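Local coordinates for protein nickel-dependent hydrogenase large subunit (Allochromatium vinosum, PDB 3MYR) that oxidises molecular hydrogen reversibly at a nickel-iron centre, as the large subunit of a heterodimeric membrane-bound [NiFe] hydrogenase, at residues H68-A71 with S72-V76; R59-G62 with V63-L66. All blocks are in the same frame, centred on the assembly; numbering follows the deposited sequence.

Interaction 1: residues H68-A71 with S72-V76; sequences HGIA and SVRAV. With NFV (Ni-Fe oxidized active center), chain N.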
# COMPACT_ATOMS: atom_id res chain seq x y z
N HIS B 68 -0.36 -5.36 7.29
CA HIS B 68 0.10 -5.13 8.65
C HIS B 68 -0.97 -5.47 9.69
O HIS B 68 -0.60 -5.71 10.81
CB HIS B 68 0.58 -3.67 8.82
CG HIS B 68 1.81 -3.36 8.00
ND1 HIS B 68 3.06 -3.78 8.36
CD2 HIS B 68 1.97 -2.67 6.84
CE1 HIS B 68 3.94 -3.41 7.43
NE2 HIS B 68 3.30 -2.73 6.50
N GLY B 69 -2.27 -5.33 9.37
CA GLY B 69 -3.31 -5.81 10.25
C GLY B 69 -3.10 -7.30 10.47
O GLY B 69 -3.15 -7.78 11.59
N ILE B 70 -2.94 -8.07 9.41
CA ILE B 70 -2.73 -9.49 9.54
C ILE B 70 -1.46 -9.85 10.35
O ILE B 70 -1.51 -10.68 11.25
CB ILE B 70 -2.76 -10.17 8.11
CG1 ILE B 70 -4.25 -10.34 7.77
CG2 ILE B 70 -2.08 -11.58 8.19
CD1 ILE B 70 -4.43 -10.67 6.46
N ALA B 71 -0.32 -9.23 10.03
CA ALA B 71 0.92 -9.52 10.74
C ALA B 71 0.77 -9.17 12.24
O ALA B 71 1.25 -9.91 13.11
CB ALA B 71 2.07 -8.71 10.13
N SER B 72 0.06 -8.06 12.52
CA SER B 72 -0.15 -7.63 13.88
C SER B 72 -0.98 -8.59 14.70
O SER B 72 -0.58 -8.98 15.80
CB SER B 72 -0.79 -6.23 13.94
OG SER B 72 -0.83 -5.80 15.28
N VAL B 73 -2.12 -9.04 14.18
CA VAL B 73 -3.01 -9.92 15.03
C VAL B 73 -2.27 -11.27 15.13
O VAL B 73 -2.37 -11.96 16.15
CB VAL B 73 -4.45 -10.11 14.44
CG1 VAL B 73 -5.26 -8.77 14.49
CG2 VAL B 73 -4.37 -10.60 13.01
N ARG B 74 -1.56 -11.67 14.08
CA ARG B 74 -0.76 -12.92 14.16
C ARG B 74 0.36 -12.82 15.22
O ARG B 74 0.70 -13.83 15.86
CB ARG B 74 -0.09 -13.26 12.83
CG ARG B 74 -1.03 -13.89 11.81
CD ARG B 74 -0.33 -14.15 10.48
NE ARG B 74 -1.24 -14.78 9.50
CZ ARG B 74 -0.92 -15.04 8.23
NH1 ARG B 74 0.29 -14.72 7.79
NH2 ARG B 74 -1.80 -15.59 7.39
N ALA B 75 0.93 -11.61 15.41
CA ALA B 75 2.01 -11.43 16.39
C ALA B 75 1.43 -11.62 17.77
O ALA B 75 2.04 -12.31 18.63
CB ALA B 75 2.65 -9.97 16.28
N VAL B 76 0.28 -10.98 18.00
CA VAL B 76 -0.44 -11.16 19.27
C VAL B 76 -0.90 -12.62 19.54
O VAL B 76 -0.68 -13.16 20.64
CB VAL B 76 -1.61 -10.17 19.48
CG1 VAL B 76 -2.18 -10.37 20.93
CG2 VAL B 76 -1.12 -8.68 19.28
FE NFV N . 3.98 -3.19 2.23
NI NFV N . 2.99 -0.44 1.50
C1 NFV N . 4.17 -4.22 3.41
O1 NFV N . 4.33 -5.07 4.30
C2 NFV N . 3.64 -4.66 1.07
N2 NFV N . 3.42 -5.59 0.36
C3 NFV N . 5.82 -3.18 1.82
N3 NFV N . 6.97 -3.16 1.59
O4 NFV N . 3.70 -1.98 0.68

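Interaction 2: residues R59-G62 with V63-L66; sequences RICG and VCTL. With NFV (Ni-Fe oxidized active center), chain N.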
# COMPACT_ATOMS: atom_id res chain seq x y z
N ARG B 59 -2.13 1.26 9.34
CA ARG B 59 -1.90 2.60 8.80
C ARG B 59 -0.42 2.90 8.54
O ARG B 59 -0.08 3.99 8.09
CB ARG B 59 -2.54 3.70 9.69
CG ARG B 59 -4.03 3.94 9.32
CD ARG B 59 -4.94 2.68 9.57
NE ARG B 59 -6.35 3.08 9.58
CZ ARG B 59 -7.35 2.30 9.97
NH1 ARG B 59 -7.07 1.14 10.59
NH2 ARG B 59 -8.63 2.67 9.76
N ILE B 60 0.45 1.92 8.75
CA ILE B 60 1.76 2.00 8.10
C ILE B 60 1.58 2.25 6.61
O ILE B 60 2.35 3.00 5.99
CB ILE B 60 2.60 0.71 8.38
CG1 ILE B 60 3.08 0.82 9.84
CG2 ILE B 60 3.79 0.60 7.35
CD1 ILE B 60 3.79 -0.55 10.35
N CYS B 61 0.59 1.61 6.00
CA CYS B 61 0.51 1.72 4.54
C CYS B 61 -0.83 1.33 4.01
O CYS B 61 -1.36 0.31 4.38
CB CYS B 61 1.62 0.92 3.85
SG CYS B 61 1.67 1.32 2.06
N GLY B 62 -1.39 2.18 3.16
CA GLY B 62 -2.68 1.89 2.59
C GLY B 62 -2.63 1.31 1.18
O GLY B 62 -3.69 1.06 0.57
N VAL B 63 -1.44 1.09 0.62
CA VAL B 63 -1.34 0.40 -0.69
C VAL B 63 -1.32 -1.10 -0.38
O VAL B 63 -2.19 -1.83 -0.84
CB VAL B 63 -0.06 0.76 -1.46
CG1 VAL B 63 0.04 -0.12 -2.76
CG2 VAL B 63 -0.15 2.19 -1.84
N CYS B 64 -0.37 -1.57 0.45
CA CYS B 64 -0.53 -2.92 0.95
C CYS B 64 -1.44 -2.77 2.22
O CYS B 64 -1.04 -3.08 3.34
CB CYS B 64 0.80 -3.62 1.29
SG CYS B 64 1.77 -2.56 2.45
N THR B 65 -2.67 -2.32 2.03
CA THR B 65 -3.59 -2.30 3.15
C THR B 65 -3.80 -3.81 3.52
O THR B 65 -3.31 -4.67 2.77
CB THR B 65 -4.91 -1.63 2.76
OG1 THR B 65 -5.69 -1.52 3.96
CG2 THR B 65 -5.65 -2.42 1.72
N LEU B 66 -4.37 -4.08 4.69
CA LEU B 66 -4.55 -5.45 5.22
C LEU B 66 -3.27 -6.08 5.79
O LEU B 66 -3.31 -6.72 6.84
CB LEU B 66 -5.33 -6.36 4.20
CG LEU B 66 -5.33 -7.88 4.47
CD1 LEU B 66 -6.57 -8.49 3.97
CD2 LEU B 66 -4.12 -8.53 3.78
FE NFV N . 3.98 -3.19 2.23
NI NFV N . 2.99 -0.44 1.50
C1 NFV N . 4.17 -4.22 3.41
O1 NFV N . 4.33 -5.07 4.30
C2 NFV N . 3.64 -4.66 1.07
N2 NFV N . 3.42 -5.59 0.36
C3 NFV N . 5.82 -3.18 1.82
N3 NFV N . 6.97 -3.16 1.59
O4 NFV N . 3.70 -1.98 0.68

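Interaction 1: residues H68-A71 with S72-V76
Ile70 and Arg74, one helical turn apart, lie alongside each other and point the same way. The CG2 branch of Ile70 comes over one face of the Arg74 guanidinium, displaced toward its rim, with CG2 3.6 Å from CZ. Arg74 arrives there because CG stands opposite the carbonyl carbon (chi1 -79°) and the chain then runs fully extended to NE; its long aliphatic part suits a buried helix flank, while NH2 forms a salt bridge with Asp286 and NH1 hydrogen-bonds to Ile482 O. Beneath the side chains runs regular i to i+4 bonding, as in Arg74 N to Ile70 O at 3.0 Å. Val73 CG2, set between its backbone N and carbonyl carbon, is brought 3.4 Å from Ile70 O of the preceding turn. At the active-site end, His68 NE2 lies 3.4 Å from O1 of the C1-O1 ligand, one of three diatomic ligands on iron, approached obliquely, and ND1 hydrogen-bonds with His492 NE2. Ser72 OG is satisfied by Tyr504. Around 68-76, strand 488-497 packs on Ala71, whose small methyl suits close contact with Leu490 and His492, helix 86-112 on Ile70, Val73 and Arg74, and helix 53-58 on Ser72 and Val73.

Interaction 2: residues R59-G62 with V63-L66
Cys61 and Cys64 form the N-terminal CxxC motif of the [NiFe] hydrogenase large subunit, and both thiolates reach the bimetallic centre from one tight loop. Cys61 SG binds nickel at 2.3 Å, and Cys64 SG binds iron at 2.3 Å while lying 2.6 Å from the nickel, consistent with the predicted bridging role of this cysteine. The two side chains pass close to each other, Cys61 CB being 3.8 Å from Cys64 SG. Their torsions differ: Cys61 holds SG opposite its own backbone N (chi1 -170°), whereas Cys64 tucks SG between N and the carbonyl carbon (chi1 54°). Cysteine suits both places, since a short side chain ending in a soft sulfur brings the ligand to the metals while the backbone stays close by. From Cys555 and Cys558 come the partner thiolates, on nickel and iron respectively.

In the next shell, the backbone N-H of Val63 points at Cys61 SG in a nearly straight bond (160°), N to SG 3.4 Å, which gives the sulfur a second partner besides nickel and helps fix its direction. Gly62 has no side chain to stand between its main chain and the small subunit HydA, to which its backbone hydrogen-bonds. Cys64 centres an inverse gamma turn, which swings the chain round toward the helix N-cap at Leu66. Farther out, Val63 packs on Arg487 and on Glu19 of the small subunit, while Thr65 OG1 accepts a hydrogen bond from His214 N. Thr65 CB rests 3.7 Å from Gly62 O.

How the interactions relate
Interaction 2 comes first along the chain and runs into interaction 1: the loop 59-66 carries the metal-binding cysteines, and helix 67-80 follows at once. Both are largely buried and both meet the same nickel-iron centre, yet in different ways. The loop coordinates the metals through sulfur and lies beside the small subunit, whereas segment 68-76 meets one of the iron's diatomic ligands through His68 and is touched by no other protein chain of the assembly. Regular backbone bonding dominates in 68-76; in 59-66 irregular turns and a bond from backbone to sulfur replace it. They touch directly where His68 NE2 packs 3.5 Å from Ile60 CG2.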